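Local coordinates for twin-arginine translocation pathway signal protein (Burkholderia phytofirmans, PDB 2RJO) that probably serves as a periplasmic sugar-binding protein, holding beta-D-galactopyranose in the cleft between its two lobes, at residues G62-L67 / Q266-K271; V119-E124 / V249-F254. One frame throughout, in Å; residues are numbered along the deposited sequence.

Interaction 1. Residues G62-L67 / Q266-K271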
loop_
_atom_site.group_PDB
_atom_site.type_symbol
_atom_site.label_atom_id
_atom_site.label_comp_id
_atom_site.label_asym_id
_atom_site.label_seq_id
_atom_site.Cartn_x
_atom_site.Cartn_y
_atom_site.Cartn_z
ATOM N N GLY A 62 19.161 -5.750 21.357
ATOM C CA GLY A 62 19.834 -4.653 22.023
ATOM C C GLY A 62 19.812 -3.426 21.133
ATOM O O GLY A 62 20.750 -2.628 21.141
ATOM N N GLY A 63 18.743 -3.283 20.355
ATOM C CA GLY A 63 18.622 -2.141 19.469
ATOM C C GLY A 63 19.282 -2.301 18.109
ATOM O O GLY A 63 19.018 -1.512 17.203
ATOM N N ASN A 64 20.134 -3.307 17.951
ATOM C CA ASN A 64 20.821 -3.529 16.680
ATOM C C ASN A 64 19.824 -4.072 15.655
ATOM O O ASN A 64 19.884 -5.234 15.256
ATOM C CB ASN A 64 21.976 -4.504 16.906
ATOM C CG ASN A 64 22.846 -4.680 15.683
ATOM O OD1 ASN A 64 23.038 -3.750 14.897
ATOM N ND2 ASN A 64 23.400 -5.880 15.525
ATOM N N LEU A 65 18.910 -3.205 15.230
ATOM C CA LEU A 65 17.860 -3.596 14.299
ATOM C C LEU A 65 17.477 -2.512 13.289
ATOM O O LEU A 65 17.548 -1.317 13.578
ATOM C CB LEU A 65 16.626 -4.014 15.115
ATOM C CG LEU A 65 15.251 -4.169 14.453
ATOM C CD1 LEU A 65 15.187 -5.441 13.638
ATOM C CD2 LEU A 65 14.178 -4.200 15.538
ATOM N N VAL A 66 17.078 -2.952 12.100
ATOM C CA VAL A 66 16.632 -2.061 11.039
ATOM C C VAL A 66 15.226 -2.523 10.665
ATOM O O VAL A 66 15.042 -3.608 10.118
ATOM C CB VAL A 66 17.533 -2.141 9.791
ATOM C CG1 VAL A 66 16.945 -1.293 8.671
ATOM C CG2 VAL A 66 18.931 -1.651 10.129
ATOM N N LEU A 67 14.245 -1.685 10.967
ATOM C CA LEU A 67 12.849 -2.002 10.713
ATOM C C LEU A 67 12.180 -1.237 9.571
ATOM O O LEU A 67 12.318 -0.019 9.462
ATOM C CB LEU A 67 12.058 -1.768 11.997
ATOM C CG LEU A 67 10.555 -2.009 11.927
ATOM C CD1 LEU A 67 10.311 -3.488 11.719
ATOM C CD2 LEU A 67 9.901 -1.532 13.199
ATOM N N GLN A 266 21.585 1.647 5.300
ATOM C CA GLN A 266 22.600 2.590 4.878
ATOM C C GLN A 266 22.688 3.760 5.843
ATOM O O GLN A 266 23.727 4.403 5.952
ATOM C CB GLN A 266 22.320 3.095 3.465
ATOM C CG GLN A 266 22.572 2.044 2.408
ATOM C CD GLN A 266 22.718 2.617 1.016
ATOM O OE1 GLN A 266 23.362 3.646 0.822
ATOM N NE2 GLN A 266 22.134 1.940 0.034
ATOM N N ALA A 267 21.596 4.050 6.539
ATOM C CA ALA A 267 21.616 5.138 7.506
ATOM C C ALA A 267 22.415 4.649 8.707
ATOM O O ALA A 267 23.281 5.357 9.205
ATOM C CB ALA A 267 20.200 5.504 7.927
ATOM N N LYS A 268 22.136 3.422 9.144
ATOM C CA LYS A 268 22.826 2.825 10.287
ATOM C C LYS A 268 24.319 2.690 10.036
ATOM O O LYS A 268 25.124 2.851 10.951
ATOM C CB LYS A 268 22.244 1.442 10.612
ATOM C CG LYS A 268 22.917 0.764 11.798
ATOM C CD LYS A 268 22.363 -0.633 12.045
ATOM C CE LYS A 268 23.118 -1.341 13.167
ATOM N NZ LYS A 268 23.076 -0.614 14.466
ATOM N N GLU A 269 24.690 2.393 8.796
ATOM C CA GLU A 269 26.101 2.237 8.459
ATOM C C GLU A 269 26.735 3.577 8.167
ATOM O O GLU A 269 27.907 3.653 7.799
ATOM C CB GLU A 269 26.264 1.325 7.252
ATOM C CG GLU A 269 25.758 -0.092 7.507
ATOM C CD GLU A 269 25.895 -0.986 6.294
ATOM O OE1 GLU A 269 25.580 -0.515 5.183
ATOM O OE2 GLU A 269 26.307 -2.157 6.449
ATOM N N LYS A 270 25.952 4.635 8.342
ATOM C CA LYS A 270 26.428 5.982 8.101
ATOM C C LYS A 270 26.904 6.154 6.664
ATOM O O LYS A 270 27.821 6.933 6.397
ATOM C CB LYS A 270 27.544 6.323 9.097
ATOM C CG LYS A 270 27.125 6.098 10.556
ATOM C CD LYS A 270 28.028 6.840 11.518
ATOM C CE LYS A 270 27.648 6.572 12.969
ATOM N NZ LYS A 270 28.412 7.466 13.909
ATOM N N LYS A 271 26.277 5.421 5.744
ATOM C CA LYS A 271 26.599 5.518 4.323
ATOM C C LYS A 271 25.881 6.748 3.758
ATOM O O LYS A 271 26.271 7.280 2.722
ATOM C CB LYS A 271 26.157 4.253 3.567
ATOM C CG LYS A 271 26.983 3.018 3.906
ATOM C CD LYS A 271 26.447 1.731 3.272
ATOM C CE LYS A 271 26.631 1.709 1.759
ATOM N NZ LYS A 271 28.078 1.692 1.362
#
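K268, in the last turn of helix 253-268, which a Schellman motif at K270 closes, stretches its side chain across to N64, in the turn just before strand 65-69, and to V66 within that strand. The apolar part is thin: the CD methylene of K268 lies 4.1 Å from CG2 of V66, the two side chains meeting at a slant. V66 aims its CB at the helix end, and the backbones stay well apart, 7.9 Å between the CA atoms of V66 and K268.

Further out, the CE methylene of K268 meets the side-chain amide oxygen of N64, the two side chains crossing at about a right angle. N64 holds CG anti to its own backbone N (chi1 -174°), and its amide end comes nearer the lysine than the direction of its CB suggests. OD1 of N64 lies 3.0 Å from CE and 3.2 Å from NZ of K268. The lysine is extended as far as CE, and the bend at its last bond (chi4 59°) keeps NZ from running into OD1, leaving CE as the nearest atom. The established hydrogen-bond partner of this oxygen is OG1 of T6. N64 is itself the centre of an inverse gamma turn, in which L65 N bonds to G63 O at 2.6 Å.

This is peripheral packing in one lobe of a periplasmic binding protein fold: strand 65-69 runs between parallel strands 7-12 and 90-94, L65 and L67 pack on helix 47-60, and K268 also touches T6 and Y90.

Interaction 2. Residues V119-E124 / V249-F254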
loop_
_atom_site.group_PDB
_atom_site.type_symbol
_atom_site.label_atom_id
_atom_site.label_comp_id
_atom_site.label_asym_id
_atom_site.label_seq_id
_atom_site.Cartn_x
_atom_site.Cartn_y
_atom_site.Cartn_z
ATOM N N VAL A 119 -4.594 10.569 -3.537
ATOM C CA VAL A 119 -5.645 11.416 -4.083
ATOM C C VAL A 119 -5.563 11.406 -5.601
ATOM O O VAL A 119 -6.584 11.327 -6.289
ATOM C CB VAL A 119 -5.510 12.881 -3.597
ATOM C CG1 VAL A 119 -6.711 13.704 -4.074
ATOM C CG2 VAL A 119 -5.408 12.920 -2.078
ATOM N N ALA A 120 -4.342 11.482 -6.122
ATOM C CA ALA A 120 -4.137 11.492 -7.562
ATOM C C ALA A 120 -4.503 10.146 -8.189
ATOM O O ALA A 120 -5.327 10.080 -9.099
ATOM C CB ALA A 120 -2.698 11.840 -7.873
ATOM N N TYR A 121 -3.891 9.077 -7.695
ATOM C CA TYR A 121 -4.154 7.750 -8.222
ATOM C C TYR A 121 -5.589 7.287 -8.010
ATOM O O TYR A 121 -6.137 6.587 -8.852
ATOM C CB TYR A 121 -3.177 6.748 -7.619
ATOM C CG TYR A 121 -1.766 6.978 -8.086
ATOM C CD1 TYR A 121 -1.409 6.780 -9.419
ATOM C CD2 TYR A 121 -0.792 7.431 -7.210
ATOM C CE1 TYR A 121 -0.110 7.031 -9.865
ATOM C CE2 TYR A 121 0.508 7.686 -7.644
ATOM C CZ TYR A 121 0.841 7.483 -8.965
ATOM O OH TYR A 121 2.138 7.728 -9.382
ATOM N N GLY A 122 -6.194 7.672 -6.894
ATOM C CA GLY A 122 -7.570 7.285 -6.635
ATOM C C GLY A 122 -8.463 7.929 -7.676
ATOM O O GLY A 122 -9.418 7.322 -8.175
ATOM N N GLU A 123 -8.144 9.177 -8.005
ATOM C CA GLU A 123 -8.895 9.911 -9.001
ATOM C C GLU A 123 -8.601 9.305 -10.364
ATOM O O GLU A 123 -9.437 9.337 -11.259
ATOM C CB GLU A 123 -8.505 11.393 -8.983
ATOM C CG GLU A 123 -8.949 12.170 -10.213
ATOM C CD GLU A 123 -9.030 13.668 -9.967
ATOM O OE1 GLU A 123 -8.093 14.230 -9.349
ATOM O OE2 GLU A 123 -10.031 14.277 -10.403
ATOM N N GLU A 124 -7.410 8.737 -10.513
ATOM C CA GLU A 124 -7.019 8.126 -11.778
ATOM C C GLU A 124 -7.826 6.872 -12.094
ATOM O O GLU A 124 -8.360 6.737 -13.199
ATOM C CB GLU A 124 -5.530 7.768 -11.775
ATOM C CG GLU A 124 -4.702 8.598 -12.738
ATOM C CD GLU A 124 -3.593 7.801 -13.403
ATOM O OE1 GLU A 124 -2.749 7.220 -12.694
ATOM O OE2 GLU A 124 -3.556 7.761 -14.649
ATOM N N VAL A 249 -3.220 0.132 -9.790
ATOM C CA VAL A 249 -2.031 0.964 -9.712
ATOM C C VAL A 249 -0.952 0.158 -9.002
ATOM O O VAL A 249 -1.164 -0.352 -7.904
ATOM C CB VAL A 249 -2.313 2.284 -8.956
ATOM C CG1 VAL A 249 -1.072 3.169 -8.973
ATOM C CG2 VAL A 249 -3.488 3.018 -9.612
ATOM N N ASP A 250 0.203 0.025 -9.645
ATOM C CA ASP A 250 1.296 -0.749 -9.081
ATOM C C ASP A 250 2.242 0.078 -8.212
ATOM O O ASP A 250 2.931 0.977 -8.709
ATOM C CB ASP A 250 2.065 -1.428 -10.212
ATOM C CG ASP A 250 2.938 -2.559 -9.722
ATOM O OD1 ASP A 250 2.874 -2.890 -8.515
ATOM O OD2 ASP A 250 3.683 -3.124 -10.546
ATOM N N TRP A 251 2.247 -0.229 -6.911
ATOM C CA TRP A 251 3.090 0.454 -5.930
ATOM C C TRP A 251 4.409 -0.295 -5.843
ATOM O O TRP A 251 5.382 0.197 -5.283
ATOM C CB TRP A 251 2.459 0.417 -4.534
ATOM C CG TRP A 251 0.996 0.776 -4.424
ATOM C CD1 TRP A 251 0.028 0.039 -3.799
ATOM C CD2 TRP A 251 0.361 1.997 -4.837
ATOM N NE1 TRP A 251 -1.161 0.725 -3.787
ATOM C CE2 TRP A 251 -0.988 1.930 -4.415
ATOM C CE3 TRP A 251 0.797 3.143 -5.513
ATOM C CZ2 TRP A 251 -1.903 2.966 -4.651
ATOM C CZ3 TRP A 251 -0.118 4.175 -5.747
ATOM C CH2 TRP A 251 -1.450 4.077 -5.315
ATOM N N ASP A 252 4.419 -1.503 -6.386
ATOM C CA ASP A 252 5.599 -2.347 -6.361
ATOM C C ASP A 252 5.953 -2.667 -4.906
ATOM O O ASP A 252 6.950 -2.189 -4.366
ATOM C CB ASP A 252 6.769 -1.648 -7.041
ATOM C CG ASP A 252 7.799 -2.621 -7.542
ATOM O OD1 ASP A 252 7.809 -3.775 -7.053
ATOM O OD2 ASP A 252 8.602 -2.230 -8.415
ATOM N N PRO A 253 5.103 -3.465 -4.245
ATOM C CA PRO A 253 5.320 -3.854 -2.852
ATOM C C PRO A 253 6.663 -4.552 -2.680
ATOM O O PRO A 253 7.359 -4.333 -1.692
ATOM C CB PRO A 253 4.119 -4.752 -2.547
ATOM C CG PRO A 253 3.660 -5.219 -3.905
ATOM C CD PRO A 253 3.827 -3.997 -4.748
ATOM N N PHE A 254 7.036 -5.381 -3.645
ATOM C CA PHE A 254 8.325 -6.060 -3.580
ATOM C C PHE A 254 9.412 -5.008 -3.347
ATOM O O PHE A 254 10.158 -5.077 -2.383
ATOM C CB PHE A 254 8.598 -6.784 -4.893
ATOM C CG PHE A 254 9.914 -7.499 -4.926
ATOM C CD1 PHE A 254 10.008 -8.828 -4.524
ATOM C CD2 PHE A 254 11.062 -6.846 -5.363
ATOM C CE1 PHE A 254 11.233 -9.505 -4.557
ATOM C CE2 PHE A 254 12.294 -7.510 -5.399
ATOM C CZ PHE A 254 12.378 -8.846 -4.995
#
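Y121, on helix 118-132, sets its phenol ring against two residues around the end of strand 248-250: V249 and W251. The tyrosine gives up the largest area here; its CB points toward the strand, and with CG anti to the carbonyl carbon (chi1 -68°) the ring reaches both partners. W251 brings the edge of its six-membered ring to the tyrosine face in an offset edge-to-face pair, centroids 5.4 Å apart and planes at 81°. The nearest atoms are W251 CZ3 and Y121 CD2, at 3.6 Å, with W251 CH2 also reaching CB of Y121. V249 adds an off-centre CH-pi contact: its CG1 methyl lies 4.1 Å from the centroid of the Y121 ring and 3.7 Å from CD1. Y121 OH is hydrogen-bonded to A288 N, which tethers the far end of the ring.

Past W251 the chain turns into helix 253-268. D250 OD1 accepts from D252 N (3.0 Å) in an Asx turn, and D252 is the N-cap, its OD1 bonded to W255 N.

W251 touches the bound galactose and meets W95 edge-to-face, so Y121 probably acts as a second-shell support behind W251. Helix 118-132 thereby packs against strand 248-250, which pairs antiparallel with strand 283-291, where A288 and F290 touch V249.

Overall arrangement
From the N terminus the chain first reaches 62-67, entering strand 65-69, and then 119-124 on helix 118-132. It returns through strand 248-250 at 249-254, where interaction 2 closes a loop of 124 residues, and continues along helix 253-268 to 266-271, where interaction 1 closes one of 198. Interaction 2 is thus nested inside interaction 1. Helix 253-268 serves both: its start lies beside the galactose pocket and its end at the periphery of a lobe. The contact centres are about 29 Å apart, yet both reach the same mixed sheet, linking the pocket wall with an inner strand of the sheet within one two-lobed fold.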